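Local coordinates for erythrocyte membrane protein 1 (Plasmodium falciparum, PDB 2YK0) that probably binds receptors on host cells during rosetting, this chain being the N-terminal adhesive piece (NTS, DBL1-alpha and CIDR-gamma) of a longer membrane protein, at residues A[400-405]-A[430-435]; A[27-32]-A[422-427]; A[353-358]-A[369-374]. The protein carries 8 engineered substitutions. One frame throughout, in Å; residues are numbered along the deposited sequence.

Following the chain from its N terminus, helix 25-40 comes first and meets its partner, helix 418-426, some 390 residues later: contact 2 sets the two together, tying the N-terminal segment to the C-terminal DBL subdomain. Inside that long loop lies contact 3, a short closure between 353-358 and 369-374 just before helix 374-410. Contact 1 opens next, on that helix at 400-405, and closes at 430-435 after contact 2 has ended, so contacts 1 and 2 cross while contacts 3 and 1 stand in series. Contacts 1 and 2 touch, with centres 12 Å apart; contact 3 lies on the opposite side of the chain's centre, about 34 Å from contact 1 between nearest atoms.

Contact 1 of 3, residues A[400-405]-A[430-435]; sequences KYSMEI and STIDKF
Tyr401 and Phe435 both carry CG anti to the backbone N (chi1 -180° and 175°), and these two rotamers send their rings into the gap between helices 374-410 and 432-441, where they meet. The result is an offset stack: the planes lie only 13° from parallel and the centroids are 4.4 Å apart. The displacement places the CE2 edge of the tyrosine over the rim of one phenylalanine face, with Tyr401 CE2 lying 3.4 Å from Phe435 CG. At the near end of the tyrosine, Ile432 CD1 rests 3.8 Å from Tyr401 CB and also reaches the adjoining ring carbons, the two side chains running past each other in opposite directions. One turn further along, the branches of Ile405 lie against the carbonyl oxygen of Ser430. Beside this apolar seam, Ser430 OG bonds to Asp425 O, and Tyr401 OH bonds to Tyr429 O, which probably helps hold the far end of the stacked ring. Thr431 occupies the N-cap position of helix 432-441, and its OG1 bonds to Asp433 OD2 at 2.7 Å, approaching from above the carboxylate plane. Around the pair, Leu316 of helix 314-341 touches both side chains, Phe315 adds to the tyrosine side, and Leu424 of helix 418-426 also touches Tyr401, making the stack a meeting place of four helices.

Contact 2 of 3, residues A[27-32]-A[422-427]; sequences NVLENI and ENLDKK
Ile32 lays its terminal methyl against the branch point of Leu424, with Ile32 CD1 3.7 Å from Leu424 CG and Leu424 CD2 only slightly farther off; the two side chains cross at about a right angle. The isoleucine has two branches and uses both. With CG1 anti to the carbonyl carbon (chi1 -53°) and the chain then extended, CD1 is carried to the leucine, while Ile32 CG2, the other branch, anti to the backbone N, meets Asn423 CB at 3.7 Å. A looser approach comes from Lys427, whose CE lies 4.3 Å from Ile32 CG1. Leu29, one turn earlier, joins from the flank, its CD2 lying 4.4 Å from Leu424 CD1. The interaction is therefore carried by aliphatic carbons. The polar end of Asn423 is engaged elsewhere: its OD1 accepts a bond from Lys35 NZ, which adds a polar tie between the same two helices just beyond the apolar patch. Phe420, a turn before Leu424, touches both Leu29 and Ile32 and extends the hydrophobic surface. On the far side of helix 25-40, Glu30 is gripped by Tyr281 OH, Thr307 OG1 and Tyr308 N, so the helix is held from two directions. The short helical segments meet at 124° between their N-to-C directions, a steep crossing, nearer perpendicular than antiparallel, with the axes 10.6 Å apart. Such a crossing is a small helix-helix interface, here docking the N-terminal segment of PfEMP1 onto the helical C-terminal subdomain of a Duffy-binding-like domain.

Contact 3 of 3, residues A[353-358]-A[369-374]; sequences DGHDCT and VDLDCP
Asp372 reaches across to His355 and Asp356 and divides its carboxylate between them. Asp372 OD2 takes the backbone N-H of Asp356 at 3.1 Å, a weak bond with an angle of 149° at the hydrogen. Asp372 OD1 accepts a second, longer bond from His355 ND1 at 3.5 Å, likewise weak; the oxygen sits at the edge of the imidazole, near its plane, although ring and carboxylate are turned 55° apart. Placing CG between the backbone N and the carbonyl carbon (chi1 45°) lets one aspartate serve both donors. Leu371 CB lies 3.6 Å from His355 CE1. Gly354 has positive phi, and its CA faces the carbonyl of Cys373, where Leu371 and Cys373 leave little room for a side chain. Farther out, the Asp356 carboxylate is directed away from the seam and accepts Thr358 OG1 through the syn lone pair of OD2, at 2.6 Å. Asp353 OD1, itself bonded to Ser351 OG, lies in the plane of the imidazole at its edge. Disulfides Cys373-Cys350 and Cys357-Cys473 anchor the two loop segments, while from helix 575-601 Lys576 touches His355 and Glu580 touches Leu371. With Asp356 OD2 only 4.6 Å from Asp372 OD2, the two carboxylates probably disfavour each other's charge; the acids may favour a protonated His355, though Lys576 beside it would work the other way.

Contact 1 of 3, residues A[400-405]-A[430-435]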
loop_
_atom_site.group_PDB
_atom_site.type_symbol
_atom_site.label_atom_id
_atom_site.label_comp_id
_atom_site.label_asym_id
_atom_site.label_seq_id
_atom_site.Cartn_x
_atom_site.Cartn_y
_atom_site.Cartn_z
ATOM N N LYS A 400 5.182 15.290 -0.306
ATOM C CA LYS A 400 5.205 15.888 1.029
ATOM C C LYS A 400 6.643 16.175 1.431
ATOM O O LYS A 400 6.881 17.205 2.049
ATOM C CB LYS A 400 4.518 14.974 2.060
ATOM C CG LYS A 400 4.096 15.660 3.358
ATOM C CD LYS A 400 2.842 16.536 3.161
ATOM C CE LYS A 400 2.035 16.728 4.428
ATOM N NZ LYS A 400 0.643 17.167 4.131
ATOM N N TYR A 401 7.611 15.308 1.053
ATOM C CA TYR A 401 9.014 15.551 1.387
ATOM C C TYR A 401 9.463 16.829 0.738
ATOM O O TYR A 401 10.211 17.582 1.354
ATOM C CB TYR A 401 9.924 14.388 0.985
ATOM C CG TYR A 401 11.375 14.633 1.338
ATOM C CD1 TYR A 401 12.203 15.375 0.500
ATOM C CD2 TYR A 401 11.916 14.142 2.521
ATOM C CE1 TYR A 401 13.522 15.649 0.846
ATOM C CE2 TYR A 401 13.241 14.393 2.867
ATOM C CZ TYR A 401 14.044 15.138 2.022
ATOM O OH TYR A 401 15.363 15.358 2.342
ATOM N N SER A 402 8.994 17.089 -0.498
ATOM C CA SER A 402 9.285 18.328 -1.221
ATOM C C SER A 402 8.608 19.503 -0.506
ATOM O O SER A 402 9.320 20.423 -0.111
ATOM C CB SER A 402 8.860 18.220 -2.679
ATOM O OG SER A 402 9.623 17.210 -3.321
ATOM N N MET A 403 7.267 19.414 -0.228
ATOM C CA MET A 403 6.475 20.414 0.515
ATOM C C MET A 403 7.180 20.812 1.816
ATOM O O MET A 403 7.278 22.000 2.111
ATOM C CB MET A 403 5.066 19.891 0.852
ATOM C CG MET A 403 4.099 19.894 -0.315
ATOM S SD MET A 403 2.744 18.670 -0.149
ATOM C CE MET A 403 1.867 18.922 -1.764
ATOM N N GLU A 404 7.715 19.823 2.558
ATOM C CA GLU A 404 8.429 20.051 3.816
ATOM C C GLU A 404 9.827 20.633 3.628
ATOM O O GLU A 404 10.180 21.542 4.376
ATOM C CB GLU A 404 8.469 18.791 4.718
ATOM C CG GLU A 404 7.117 18.235 5.142
ATOM C CD GLU A 404 6.163 19.177 5.850
ATOM O OE1 GLU A 404 5.414 19.901 5.153
ATOM O OE2 GLU A 404 6.121 19.148 7.101
ATOM N N ILE A 405 10.627 20.126 2.667
ATOM C CA ILE A 405 11.976 20.656 2.466
ATOM C C ILE A 405 11.976 22.092 1.885
ATOM O O ILE A 405 12.953 22.821 2.055
ATOM C CB ILE A 405 12.944 19.668 1.760
ATOM C CG1 ILE A 405 14.398 19.931 2.167
ATOM C CG2 ILE A 405 12.779 19.672 0.233
ATOM C CD1 ILE A 405 15.036 18.819 2.807
ATOM N N SER A 430 19.103 17.983 0.255
ATOM C CA SER A 430 18.342 19.195 -0.056
ATOM C C SER A 430 17.080 18.860 -0.840
ATOM O O SER A 430 16.045 19.514 -0.659
ATOM C CB SER A 430 19.206 20.162 -0.861
ATOM O OG SER A 430 20.470 20.341 -0.242
ATOM N N THR A 431 17.177 17.846 -1.729
ATOM C CA THR A 431 16.066 17.384 -2.563
ATOM C C THR A 431 15.705 15.897 -2.417
ATOM O O THR A 431 16.469 15.095 -1.857
ATOM C CB THR A 431 16.094 17.948 -3.997
ATOM O OG1 THR A 431 15.316 17.105 -4.848
ATOM C CG2 THR A 431 17.494 18.097 -4.560
ATOM N N ILE A 432 14.486 15.572 -2.878
ATOM C CA ILE A 432 13.892 14.243 -2.835
ATOM C C ILE A 432 14.831 13.137 -3.306
ATOM O O ILE A 432 15.026 12.167 -2.580
ATOM C CB ILE A 432 12.484 14.244 -3.498
ATOM C CG1 ILE A 432 11.765 12.893 -3.371
ATOM C CG2 ILE A 432 12.499 14.777 -4.937
ATOM C CD1 ILE A 432 11.226 12.583 -2.038
ATOM N N ASP A 433 15.478 13.351 -4.459
ATOM C CA ASP A 433 16.415 12.441 -5.120
ATOM C C ASP A 433 17.608 12.046 -4.258
ATOM O O ASP A 433 18.022 10.887 -4.273
ATOM C CB ASP A 433 16.900 13.049 -6.443
ATOM C CG ASP A 433 16.055 14.207 -6.935
ATOM O OD1 ASP A 433 15.025 13.950 -7.608
ATOM O OD2 ASP A 433 16.395 15.365 -6.615
ATOM N N LYS A 434 18.149 13.013 -3.506
ATOM C CA LYS A 434 19.310 12.856 -2.620
ATOM C C LYS A 434 18.931 12.068 -1.370
ATOM O O LYS A 434 19.752 11.323 -0.824
ATOM C CB LYS A 434 19.889 14.236 -2.230
ATOM C CG LYS A 434 19.411 15.432 -3.077
ATOM C CD LYS A 434 20.269 15.695 -4.316
ATOM C CE LYS A 434 19.657 15.181 -5.597
ATOM N NZ LYS A 434 19.588 16.225 -6.652
ATOM N N PHE A 435 17.673 12.253 -0.924
ATOM C CA PHE A 435 17.090 11.594 0.240
ATOM C C PHE A 435 16.651 10.173 -0.116
ATOM O O PHE A 435 16.843 9.259 0.699
ATOM C CB PHE A 435 15.912 12.421 0.795
ATOM C CG PHE A 435 15.173 11.741 1.920
ATOM C CD1 PHE A 435 15.756 11.607 3.177
ATOM C CD2 PHE A 435 13.909 11.202 1.716
ATOM C CE1 PHE A 435 15.088 10.948 4.212
ATOM C CE2 PHE A 435 13.238 10.541 2.755
ATOM C CZ PHE A 435 13.830 10.428 3.998
#

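Contact 2 of 3, residues A[27-32]-A[422-427]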
loop_
_atom_site.group_PDB
_atom_site.type_symbol
_atom_site.label_atom_id
_atom_site.label_comp_id
_atom_site.label_asym_id
_atom_site.label_seq_id
_atom_site.Cartn_x
_atom_site.Cartn_y
_atom_site.Cartn_z
ATOM N N ASN A 27 20.414 6.098 10.108
ATOM C CA ASN A 27 21.688 6.600 10.636
ATOM C C ASN A 27 21.778 8.124 10.537
ATOM O O ASN A 27 22.178 8.764 11.511
ATOM C CB ASN A 27 22.880 5.956 9.927
ATOM C CG ASN A 27 23.169 4.533 10.337
ATOM O OD1 ASN A 27 22.752 4.048 11.400
ATOM N ND2 ASN A 27 23.918 3.837 9.499
ATOM N N VAL A 28 21.359 8.706 9.396
ATOM C CA VAL A 28 21.387 10.151 9.215
ATOM C C VAL A 28 20.358 10.854 10.083
ATOM O O VAL A 28 20.745 11.748 10.835
ATOM C CB VAL A 28 21.430 10.661 7.747
ATOM C CG1 VAL A 28 22.404 9.848 6.899
ATOM C CG2 VAL A 28 20.049 10.691 7.108
ATOM N N LEU A 29 19.072 10.423 10.034
ATOM C CA LEU A 29 17.990 11.030 10.824
ATOM C C LEU A 29 18.292 11.002 12.322
ATOM O O LEU A 29 17.929 11.943 13.026
ATOM C CB LEU A 29 16.615 10.408 10.520
ATOM C CG LEU A 29 16.062 10.563 9.092
ATOM C CD1 LEU A 29 14.763 9.815 8.930
ATOM C CD2 LEU A 29 15.882 12.009 8.698
ATOM N N GLU A 30 19.026 9.963 12.788
ATOM C CA GLU A 30 19.480 9.826 14.175
ATOM C C GLU A 30 20.550 10.886 14.469
ATOM O O GLU A 30 20.427 11.610 15.453
ATOM C CB GLU A 30 20.052 8.418 14.449
ATOM C CG GLU A 30 19.008 7.325 14.659
ATOM C CD GLU A 30 18.413 7.145 16.047
ATOM O OE1 GLU A 30 19.042 7.560 17.047
ATOM O OE2 GLU A 30 17.338 6.513 16.134
ATOM N N ASN A 31 21.569 11.007 13.590
ATOM C CA ASN A 31 22.648 11.978 13.744
ATOM C C ASN A 31 22.135 13.402 13.848
ATOM O O ASN A 31 22.643 14.162 14.676
ATOM C CB ASN A 31 23.702 11.816 12.661
ATOM C CG ASN A 31 24.420 10.488 12.718
ATOM O OD1 ASN A 31 24.411 9.780 13.736
ATOM N ND2 ASN A 31 24.999 10.086 11.593
ATOM N N ILE A 32 21.090 13.743 13.072
ATOM C CA ILE A 32 20.450 15.061 13.145
ATOM C C ILE A 32 19.656 15.173 14.475
ATOM O O ILE A 32 19.646 16.236 15.096
ATOM C CB ILE A 32 19.591 15.373 11.887
ATOM C CG1 ILE A 32 20.412 15.182 10.604
ATOM C CG2 ILE A 32 18.999 16.784 11.936
ATOM C CD1 ILE A 32 19.609 15.142 9.325
ATOM N N GLU A 422 16.232 22.035 8.247
ATOM C CA GLU A 422 17.335 22.942 7.947
ATOM C C GLU A 422 18.613 22.139 7.829
ATOM O O GLU A 422 19.207 22.109 6.757
ATOM C CB GLU A 422 17.492 23.987 9.060
ATOM C CG GLU A 422 18.674 24.925 8.860
ATOM C CD GLU A 422 18.765 26.029 9.889
ATOM O OE1 GLU A 422 19.331 25.780 10.979
ATOM O OE2 GLU A 422 18.262 27.141 9.607
ATOM N N ASN A 423 18.996 21.456 8.924
ATOM C CA ASN A 423 20.185 20.614 9.033
ATOM C C ASN A 423 20.262 19.596 7.896
ATOM O O ASN A 423 21.345 19.372 7.355
ATOM C CB ASN A 423 20.192 19.883 10.383
ATOM C CG ASN A 423 20.610 20.694 11.587
ATOM O OD1 ASN A 423 21.384 20.224 12.422
ATOM N ND2 ASN A 423 20.078 21.899 11.749
ATOM N N LEU A 424 19.105 18.992 7.537
ATOM C CA LEU A 424 18.969 17.996 6.477
ATOM C C LEU A 424 19.411 18.566 5.131
ATOM O O LEU A 424 20.174 17.917 4.407
ATOM C CB LEU A 424 17.510 17.510 6.393
ATOM C CG LEU A 424 17.241 16.012 6.581
ATOM C CD1 LEU A 424 15.794 15.695 6.295
ATOM C CD2 LEU A 424 18.134 15.157 5.693
ATOM N N ASP A 425 18.945 19.791 4.817
ATOM C CA ASP A 425 19.290 20.516 3.599
ATOM C C ASP A 425 20.758 20.895 3.603
ATOM O O ASP A 425 21.362 20.921 2.535
ATOM C CB ASP A 425 18.433 21.768 3.456
ATOM C CG ASP A 425 18.468 22.355 2.062
ATOM O OD1 ASP A 425 19.359 23.193 1.794
ATOM O OD2 ASP A 425 17.532 22.083 1.282
ATOM N N LYS A 426 21.336 21.170 4.799
ATOM C CA LYS A 426 22.756 21.493 4.988
ATOM C C LYS A 426 23.637 20.280 4.643
ATOM O O LYS A 426 24.792 20.446 4.256
ATOM C CB LYS A 426 23.036 22.023 6.404
ATOM C CG LYS A 426 22.250 23.292 6.757
ATOM C CD LYS A 426 23.075 24.576 6.663
ATOM C CE LYS A 426 22.294 25.790 7.121
ATOM N NZ LYS A 426 22.058 25.793 8.594
ATOM N N LYS A 427 23.074 19.068 4.746
ATOM C CA LYS A 427 23.725 17.845 4.290
ATOM C C LYS A 427 23.262 17.754 2.830
ATOM O O LYS A 427 22.313 18.449 2.459
ATOM C CB LYS A 427 23.236 16.631 5.080
ATOM C CG LYS A 427 23.047 16.861 6.575
ATOM C CD LYS A 427 24.268 16.523 7.417
ATOM C CE LYS A 427 24.017 16.869 8.866
ATOM N NZ LYS A 427 25.077 16.333 9.761
#

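Contact 3 of 3, residues A[353-358]-A[369-374]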
loop_
_atom_site.group_PDB
_atom_site.type_symbol
_atom_site.label_atom_id
_atom_site.label_comp_id
_atom_site.label_asym_id
_atom_site.label_seq_id
_atom_site.Cartn_x
_atom_site.Cartn_y
_atom_site.Cartn_z
ATOM N N ASP A 353 -0.785 -15.148 -17.426
ATOM C CA ASP A 353 -2.096 -15.374 -18.024
ATOM C C ASP A 353 -2.544 -16.784 -17.692
ATOM O O ASP A 353 -3.544 -17.260 -18.223
ATOM C CB ASP A 353 -2.146 -15.052 -19.533
ATOM C CG ASP A 353 -0.872 -15.326 -20.298
ATOM O OD1 ASP A 353 -0.583 -16.511 -20.553
ATOM O OD2 ASP A 353 -0.168 -14.342 -20.653
ATOM N N GLY A 354 -1.823 -17.398 -16.753
ATOM C CA GLY A 354 -2.085 -18.713 -16.190
ATOM C C GLY A 354 -2.017 -19.880 -17.136
ATOM O O GLY A 354 -3.049 -20.458 -17.431
ATOM N N HIS A 355 -0.824 -20.244 -17.615
ATOM C CA HIS A 355 -0.639 -21.396 -18.510
ATOM C C HIS A 355 0.646 -22.088 -18.131
ATOM O O HIS A 355 1.636 -21.416 -17.845
ATOM C CB HIS A 355 -0.622 -21.006 -20.019
ATOM C CG HIS A 355 -1.894 -20.393 -20.507
ATOM N ND1 HIS A 355 -3.056 -21.127 -20.610
ATOM C CD2 HIS A 355 -2.160 -19.114 -20.850
ATOM C CE1 HIS A 355 -3.994 -20.276 -20.989
ATOM N NE2 HIS A 355 -3.501 -19.055 -21.164
ATOM N N ASP A 356 0.641 -23.423 -18.119
ATOM C CA ASP A 356 1.865 -24.142 -17.800
ATOM C C ASP A 356 2.732 -24.220 -19.047
ATOM O O ASP A 356 2.371 -24.880 -20.016
ATOM C CB ASP A 356 1.592 -25.514 -17.172
ATOM C CG ASP A 356 2.849 -26.352 -17.020
ATOM O OD1 ASP A 356 3.774 -25.915 -16.291
ATOM O OD2 ASP A 356 2.938 -27.407 -17.675
ATOM N N CYS A 357 3.842 -23.471 -19.029
ATOM C CA CYS A 357 4.806 -23.384 -20.124
ATOM C C CYS A 357 5.585 -24.688 -20.298
ATOM O O CYS A 357 6.216 -24.871 -21.342
ATOM C CB CYS A 357 5.746 -22.190 -19.942
ATOM S SG CYS A 357 4.957 -20.681 -19.314
ATOM N N THR A 358 5.583 -25.568 -19.266
ATOM C CA THR A 358 6.314 -26.843 -19.291
ATOM C C THR A 358 5.654 -27.863 -20.214
ATOM O O THR A 358 6.345 -28.699 -20.801
ATOM C CB THR A 358 6.570 -27.396 -17.884
ATOM O OG1 THR A 358 5.440 -28.129 -17.443
ATOM C CG2 THR A 358 6.956 -26.327 -16.866
ATOM N N VAL A 369 -9.841 -24.144 -24.612
ATOM C CA VAL A 369 -9.215 -24.872 -23.504
ATOM C C VAL A 369 -9.173 -23.991 -22.242
ATOM O O VAL A 369 -8.828 -22.807 -22.321
ATOM C CB VAL A 369 -7.796 -25.343 -23.951
ATOM C CG1 VAL A 369 -6.958 -25.903 -22.810
ATOM C CG2 VAL A 369 -7.893 -26.352 -25.068
ATOM N N ASP A 370 -9.500 -24.580 -21.074
ATOM C CA ASP A 370 -9.431 -23.886 -19.785
ATOM C C ASP A 370 -7.967 -23.711 -19.387
ATOM O O ASP A 370 -7.080 -24.363 -19.956
ATOM C CB ASP A 370 -10.198 -24.638 -18.675
ATOM C CG ASP A 370 -11.039 -23.723 -17.786
ATOM O OD1 ASP A 370 -10.649 -22.527 -17.603
ATOM O OD2 ASP A 370 -12.079 -24.196 -17.260
ATOM N N LEU A 371 -7.703 -22.825 -18.431
ATOM C CA LEU A 371 -6.322 -22.634 -18.072
ATOM C C LEU A 371 -5.773 -23.495 -16.961
ATOM O O LEU A 371 -6.374 -23.631 -15.887
ATOM C CB LEU A 371 -5.860 -21.167 -18.007
ATOM C CG LEU A 371 -6.786 -20.078 -17.472
ATOM C CD1 LEU A 371 -5.995 -19.041 -16.707
ATOM C CD2 LEU A 371 -7.538 -19.402 -18.606
ATOM N N ASP A 372 -4.630 -24.130 -17.283
ATOM C CA ASP A 372 -3.756 -24.917 -16.410
ATOM C C ASP A 372 -2.915 -23.849 -15.734
ATOM O O ASP A 372 -2.710 -22.797 -16.339
ATOM C CB ASP A 372 -2.844 -25.841 -17.245
ATOM C CG ASP A 372 -2.173 -25.208 -18.457
ATOM O OD1 ASP A 372 -2.677 -24.182 -18.944
ATOM O OD2 ASP A 372 -1.151 -25.757 -18.928
ATOM N N CYS A 373 -2.460 -24.063 -14.502
ATOM C CA CYS A 373 -1.682 -23.056 -13.756
ATOM C C CYS A 373 -2.409 -21.687 -13.491
ATOM O O CYS A 373 -1.745 -20.654 -13.544
ATOM C CB CYS A 373 -0.292 -22.863 -14.367
ATOM S SG CYS A 373 0.953 -22.280 -13.188
ATOM N N PRO A 374 -3.740 -21.641 -13.149
ATOM C CA PRO A 374 -4.396 -20.341 -12.924
ATOM C C PRO A 374 -3.996 -19.621 -11.645
ATOM O O PRO A 374 -4.312 -18.441 -11.524
ATOM C CB PRO A 374 -5.882 -20.688 -12.915
ATOM C CG PRO A 374 -5.930 -22.055 -12.447
ATOM C CD PRO A 374 -4.726 -22.734 -13.012
#